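Local coordinates for esterase (Staphylococcus aureus subsp. aureus USA300_TCH1516, PDB 3D7R), which is a putative esterase of the alpha/beta-hydrolase fold that probably cleaves ester bonds, its natural substrate being unspecified, at residues V259-G264 with I287-Y292; L198-L203 with M295-P300. All blocks are in the same frame, centred on the assembly; numbering follows the deposited sequence.

Interaction 1 (V259-G264 with I287-Y292)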
loop_
_atom_site.group_PDB
_atom_site.type_symbol
_atom_site.label_atom_id
_atom_site.label_comp_id
_atom_site.label_asym_id
_atom_site.label_seq_id
_atom_site.Cartn_x
_atom_site.Cartn_y
_atom_site.Cartn_z
ATOM N N VAL A 259 -5.202 10.130 9.450
ATOM C CA VAL A 259 -5.064 8.782 8.839
ATOM C C VAL A 259 -6.447 8.151 8.644
ATOM O O VAL A 259 -7.333 8.286 9.514
ATOM C CB VAL A 259 -4.104 7.849 9.673
ATOM C CG1 VAL A 259 -4.000 6.420 9.053
ATOM C CG2 VAL A 259 -2.690 8.445 9.779
ATOM N N TYR A 260 -6.643 7.514 7.484
ATOM C CA TYR A 260 -7.909 6.876 7.122
ATOM C C TYR A 260 -7.532 5.488 6.748
ATOM O O TYR A 260 -6.721 5.301 5.851
ATOM C CB TYR A 260 -8.551 7.586 5.919
ATOM C CG TYR A 260 -8.793 9.047 6.209
ATOM C CD1 TYR A 260 -10.062 9.490 6.564
ATOM C CD2 TYR A 260 -7.738 9.975 6.194
ATOM C CE1 TYR A 260 -10.296 10.833 6.882
ATOM C CE2 TYR A 260 -7.971 11.334 6.501
ATOM C CZ TYR A 260 -9.254 11.738 6.844
ATOM O OH TYR A 260 -9.525 13.057 7.157
HETATM N N MSE A 261 -8.064 4.506 7.458
HETATM C CA MSE A 261 -7.623 3.120 7.263
HETATM C C MSE A 261 -8.804 2.242 6.911
HETATM O O MSE A 261 -9.913 2.415 7.471
HETATM C CB MSE A 261 -6.924 2.600 8.535
HETATM C CG MSE A 261 -6.413 1.159 8.439
HETATM SE SE MSE A 261 -5.213 0.794 9.915
HETATM C CE MSE A 261 -6.456 0.933 11.423
ATOM N N PHE A 262 -8.566 1.307 5.998
ATOM C CA PHE A 262 -9.575 0.361 5.528
ATOM C C PHE A 262 -9.021 -1.042 5.702
ATOM O O PHE A 262 -7.860 -1.301 5.387
ATOM C CB PHE A 262 -9.907 0.598 4.037
ATOM C CG PHE A 262 -10.544 1.918 3.782
ATOM C CD1 PHE A 262 -11.927 2.012 3.667
ATOM C CD2 PHE A 262 -9.768 3.089 3.719
ATOM C CE1 PHE A 262 -12.545 3.252 3.472
ATOM C CE2 PHE A 262 -10.365 4.328 3.514
ATOM C CZ PHE A 262 -11.763 4.412 3.402
ATOM N N GLY A 263 -9.842 -1.942 6.223
ATOM C CA GLY A 263 -9.408 -3.315 6.371
ATOM C C GLY A 263 -10.566 -4.240 6.587
ATOM O O GLY A 263 -11.694 -3.782 6.742
ATOM N N GLY A 264 -10.278 -5.546 6.576
ATOM C CA GLY A 264 -11.301 -6.586 6.778
ATOM C C GLY A 264 -11.037 -7.399 8.020
ATOM O O GLY A 264 -9.894 -7.462 8.497
ATOM N N ILE A 287 -7.774 9.400 13.535
ATOM C CA ILE A 287 -7.821 8.174 12.733
ATOM C C ILE A 287 -9.279 7.774 12.462
ATOM O O ILE A 287 -10.110 7.785 13.380
ATOM C CB ILE A 287 -6.992 7.023 13.377
ATOM C CG1 ILE A 287 -7.182 5.710 12.583
ATOM C CG2 ILE A 287 -7.380 6.854 14.867
ATOM C CD1 ILE A 287 -5.888 5.095 12.064
ATOM N N GLU A 288 -9.604 7.478 11.198
ATOM C CA GLU A 288 -10.880 6.838 10.877
ATOM C C GLU A 288 -10.549 5.427 10.446
ATOM O O GLU A 288 -9.734 5.237 9.548
ATOM C CB GLU A 288 -11.616 7.571 9.735
ATOM C CG GLU A 288 -12.412 8.794 10.166
ATOM C CD GLU A 288 -12.885 9.644 8.998
ATOM O OE1 GLU A 288 -13.092 9.118 7.876
ATOM O OE2 GLU A 288 -13.049 10.860 9.211
ATOM N N PHE A 289 -11.137 4.431 11.102
ATOM C CA PHE A 289 -10.937 3.059 10.684
ATOM C C PHE A 289 -12.273 2.528 10.150
ATOM O O PHE A 289 -13.272 2.456 10.870
ATOM C CB PHE A 289 -10.368 2.228 11.849
ATOM C CG PHE A 289 -10.067 0.785 11.515
ATOM C CD1 PHE A 289 -9.885 0.354 10.196
ATOM C CD2 PHE A 289 -9.928 -0.143 12.541
ATOM C CE1 PHE A 289 -9.607 -0.979 9.900
ATOM C CE2 PHE A 289 -9.636 -1.496 12.266
ATOM C CZ PHE A 289 -9.486 -1.911 10.942
ATOM N N TYR A 290 -12.291 2.221 8.862
ATOM C CA TYR A 290 -13.441 1.596 8.244
ATOM C C TYR A 290 -13.167 0.091 8.236
ATOM O O TYR A 290 -12.372 -0.398 7.451
ATOM C CB TYR A 290 -13.643 2.142 6.828
ATOM C CG TYR A 290 -13.930 3.635 6.764
ATOM C CD1 TYR A 290 -15.250 4.109 6.789
ATOM C CD2 TYR A 290 -12.894 4.571 6.690
ATOM C CE1 TYR A 290 -15.534 5.477 6.709
ATOM C CE2 TYR A 290 -13.166 5.953 6.614
ATOM C CZ TYR A 290 -14.490 6.387 6.623
ATOM O OH TYR A 290 -14.788 7.729 6.558
ATOM N N ASP A 291 -13.808 -0.617 9.153
ATOM C CA ASP A 291 -13.499 -2.021 9.427
ATOM C C ASP A 291 -14.639 -2.878 8.889
ATOM O O ASP A 291 -15.777 -2.770 9.355
ATOM C CB ASP A 291 -13.355 -2.223 10.932
ATOM C CG ASP A 291 -12.790 -3.596 11.308
ATOM O OD1 ASP A 291 -12.549 -4.438 10.413
ATOM O OD2 ASP A 291 -12.563 -3.814 12.523
ATOM N N TYR A 292 -14.325 -3.714 7.899
ATOM C CA TYR A 292 -15.325 -4.567 7.232
ATOM C C TYR A 292 -15.234 -6.006 7.753
ATOM O O TYR A 292 -14.381 -6.762 7.329
ATOM C CB TYR A 292 -15.090 -4.542 5.724
ATOM C CG TYR A 292 -15.508 -3.258 5.039
ATOM C CD1 TYR A 292 -16.560 -3.263 4.124
ATOM C CD2 TYR A 292 -14.843 -2.047 5.282
ATOM C CE1 TYR A 292 -16.955 -2.100 3.476
ATOM C CE2 TYR A 292 -15.244 -0.857 4.627
ATOM C CZ TYR A 292 -16.303 -0.911 3.731
ATOM O OH TYR A 292 -16.713 0.214 3.051
#
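Strands 259-264 and 287-292 are the parallel pair of a beta-alpha-beta unit, joined through helix 270-282, at one margin of the mixed sheet of an alpha/beta hydrolase. They run in register from V259 beside I287 to G264 beside Y292, and five backbone hydrogen bonds stitch them together, from E288 N to V259 O at one end to Y292 N to G263 O at the other.

On the face turned to helix 270-282, the chain of selenomethionine M261 folds back at chi3 (65°) and sets its methyl over the middle of the F289 ring, CE lying 3.6 Å from the ring centroid. The selenium sits higher above the same face, in a Met-aromatic contact. D291 CB covers the opposite face, toward the rim, while the F289 edge reaches across to the glycine, CE1 being 3.8 Å from G263 N. At the N-terminal end of the two strands, V259 CG1 meets I287 CD1 at 3.8 Å.

The other face carries the aromatics. F262 and Y290 run alongside each other with ring planes 7° from parallel, offset so that little of one ring lies over the other; F262 CZ touches Y290 CD2 at 3.5 Å. Y290 OH in turn donates to E288 OE1 at 2.6 Å, arriving from above the carboxylate plane. That same OE1 lies at the edge of the Y260 ring, 3.3 Å from CD1, with carboxylate and ring planes 85° apart. Helix 305-318 packs on F262, Y290 and Y292.

E288 OE2 has its own hydrogen bond to Y286 OH, yet it lies near E320, which also binds Y260 OH. Two carboxylates so close would tend to raise each other's affinity for a proton, an effect that the hydroxyls around them should temper.

Interaction 2 (L198-L203 with M295-P300)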
loop_
_atom_site.group_PDB
_atom_site.type_symbol
_atom_site.label_atom_id
_atom_site.label_comp_id
_atom_site.label_asym_id
_atom_site.label_seq_id
_atom_site.Cartn_x
_atom_site.Cartn_y
_atom_site.Cartn_z
ATOM N N LEU A 198 -4.573 4.192 4.320
ATOM C CA LEU A 198 -3.984 2.861 4.461
ATOM C C LEU A 198 -5.032 1.815 4.153
ATOM O O LEU A 198 -6.082 1.776 4.807
ATOM C CB LEU A 198 -3.455 2.661 5.888
ATOM C CG LEU A 198 -2.450 3.682 6.451
ATOM C CD1 LEU A 198 -1.985 3.262 7.865
ATOM C CD2 LEU A 198 -1.238 3.840 5.530
ATOM N N ILE A 199 -4.775 0.975 3.153
ATOM C CA ILE A 199 -5.705 -0.105 2.801
ATOM C C ILE A 199 -5.082 -1.464 3.165
ATOM O O ILE A 199 -4.071 -1.879 2.588
ATOM C CB ILE A 199 -6.114 -0.079 1.288
ATOM C CG1 ILE A 199 -6.744 1.268 0.902
ATOM C CG2 ILE A 199 -7.049 -1.269 0.942
ATOM C CD1 ILE A 199 -6.712 1.579 -0.611
ATOM N N SER A 200 -5.680 -2.156 4.133
ATOM C CA SER A 200 -5.132 -3.430 4.605
ATOM C C SER A 200 -3.607 -3.369 4.824
ATOM O O SER A 200 -2.876 -4.237 4.301
ATOM C CB SER A 200 -5.460 -4.561 3.612
ATOM O OG SER A 200 -6.838 -4.844 3.613
ATOM N N PRO A 201 -3.124 -2.368 5.598
ATOM C CA PRO A 201 -1.674 -2.220 5.736
ATOM C C PRO A 201 -1.108 -3.401 6.514
ATOM O O PRO A 201 -1.762 -3.884 7.445
ATOM C CB PRO A 201 -1.517 -0.929 6.574
ATOM C CG PRO A 201 -2.801 -0.772 7.327
ATOM C CD PRO A 201 -3.872 -1.371 6.401
ATOM N N ILE A 202 0.074 -3.866 6.130
ATOM C CA ILE A 202 0.770 -4.892 6.904
ATOM C C ILE A 202 1.667 -4.141 7.900
ATOM O O ILE A 202 2.851 -3.899 7.643
ATOM C CB ILE A 202 1.579 -5.863 5.982
ATOM C CG1 ILE A 202 0.656 -6.587 4.997
ATOM C CG2 ILE A 202 2.353 -6.895 6.817
ATOM C CD1 ILE A 202 1.445 -7.286 3.854
ATOM N N LEU A 203 1.070 -3.733 9.018
ATOM C CA LEU A 203 1.725 -2.848 9.976
ATOM C C LEU A 203 2.911 -3.445 10.736
ATOM O O LEU A 203 3.817 -2.717 11.159
ATOM C CB LEU A 203 0.683 -2.278 10.946
ATOM C CG LEU A 203 -0.353 -1.408 10.203
ATOM C CD1 LEU A 203 -1.596 -1.160 11.037
ATOM C CD2 LEU A 203 0.261 -0.086 9.739
HETATM N N MSE A 295 -14.704 -9.008 5.247
HETATM C CA MSE A 295 -13.825 -8.805 4.088
HETATM C C MSE A 295 -12.440 -9.414 4.241
HETATM O O MSE A 295 -11.906 -9.542 5.364
HETATM C CB MSE A 295 -13.705 -7.316 3.750
HETATM C CG MSE A 295 -14.971 -6.731 3.146
HETATM SE SE MSE A 295 -15.462 -7.622 1.474
HETATM C CE MSE A 295 -16.772 -8.865 2.145
ATOM N N VAL A 296 -11.848 -9.731 3.087
ATOM C CA VAL A 296 -10.537 -10.348 2.993
ATOM C C VAL A 296 -9.423 -9.302 2.854
ATOM O O VAL A 296 -9.697 -8.106 2.677
ATOM C CB VAL A 296 -10.472 -11.376 1.809
ATOM C CG1 VAL A 296 -11.584 -12.443 1.943
ATOM C CG2 VAL A 296 -10.540 -10.686 0.436
ATOM N N HIS A 297 -8.173 -9.762 2.932
ATOM C CA HIS A 297 -7.012 -8.888 2.737
ATOM C C HIS A 297 -7.100 -8.139 1.412
ATOM O O HIS A 297 -7.305 -8.760 0.369
ATOM C CB HIS A 297 -5.711 -9.692 2.760
ATOM C CG HIS A 297 -4.487 -8.842 2.577
ATOM N ND1 HIS A 297 -4.110 -7.882 3.493
ATOM C CD2 HIS A 297 -3.577 -8.786 1.575
ATOM C CE1 HIS A 297 -3.010 -7.280 3.069
ATOM N NE2 HIS A 297 -2.668 -7.808 1.906
ATOM N N ASP A 298 -6.977 -6.809 1.464
ATOM C CA ASP A 298 -6.825 -6.000 0.250
ATOM C C ASP A 298 -8.132 -6.000 -0.524
ATOM O O ASP A 298 -8.135 -5.837 -1.768
ATOM C CB ASP A 298 -5.712 -6.603 -0.624
ATOM C CG ASP A 298 -4.874 -5.554 -1.373
ATOM O OD1 ASP A 298 -4.871 -4.372 -0.998
ATOM O OD2 ASP A 298 -4.181 -5.948 -2.341
ATOM N N PHE A 299 -9.249 -6.154 0.195
ATOM C CA PHE A 299 -10.540 -6.408 -0.469
ATOM C C PHE A 299 -10.938 -5.418 -1.583
ATOM O O PHE A 299 -11.546 -5.852 -2.545
ATOM C CB PHE A 299 -11.684 -6.619 0.537
ATOM C CG PHE A 299 -12.191 -5.355 1.169
ATOM C CD1 PHE A 299 -13.189 -4.594 0.541
ATOM C CD2 PHE A 299 -11.694 -4.935 2.402
ATOM C CE1 PHE A 299 -13.674 -3.406 1.126
ATOM C CE2 PHE A 299 -12.157 -3.751 3.004
ATOM C CZ PHE A 299 -13.148 -2.984 2.367
ATOM N N PRO A 300 -10.608 -4.106 -1.456
ATOM C CA PRO A 300 -11.026 -3.150 -2.485
ATOM C C PRO A 300 -10.505 -3.412 -3.908
ATOM O O PRO A 300 -10.994 -2.781 -4.846
ATOM C CB PRO A 300 -10.486 -1.811 -1.958
ATOM C CG PRO A 300 -10.471 -2.010 -0.438
ATOM C CD PRO A 300 -9.884 -3.410 -0.368
#
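S200, just past the end of strand 195-199, meets the H297-D298 peptide at the centre of a type II turn running from V296 to F299. D298 takes the positive-phi place in that turn (phi 70°), and its N-H points to S200 OG, 2.9 Å from D298 N. This is the tight part of the contact. Beside it the imidazole, its CG anti to the backbone N (chi1 -179°), comes close to the serine: S200 O comes to 3.3 Å from H297 CE1, from a direction oblique to the imidazole ring, and H297 ND1 is 3.6 Å from S200 CB. A greasy patch flanks the bond, where I199 CG2 rests 3.8 Å from both CG and CD of P300, the isoleucine branch and the proline ring lying alongside in opposite senses.

Elsewhere the fit is looser. I202 CG1 only approaches H297 CE1, at 4.2 Å, and V296, partly exposed, has its CB directed away from 198-203.

E267 completes the polar cluster, bonding H297 ND1 through OE1 and S200 OG through OE2. A histidine on this loop paired with an acidic residue is consistent with the His-acid part of an alpha/beta-hydrolase catalytic triad. S200 OG, accepting from D298 N and bonded to E267, ties the turn and the acid together, and should thereby act as a second-shell group that fixes where H297 stands.

Overall arrangement
Interactions 1 and 2 meet at neighbouring strands of one sheet, their centres about 9 Å apart, and interaction 1 is nested in the chain loop that interaction 2 closes. Probable backbone hydrogen bonds join them directly: F262 N to L198 O at 2.8 Å, and S200 N to F262 O at 2.7 Å. Next to the turn at H297, Y292 CD2 packs on F299 CZ at 3.5 Å, and a bound dimethyl sulfoxide, probably from the crystallisation liquor, lies about 4 Å from the Y292 side chain. E267 bridges the two contacts, its OE2 binding G264 N as well as S200 OG, so the end of strand 259-264 would help position the acid hydrogen-bonded to H297, in what is presumably the active site.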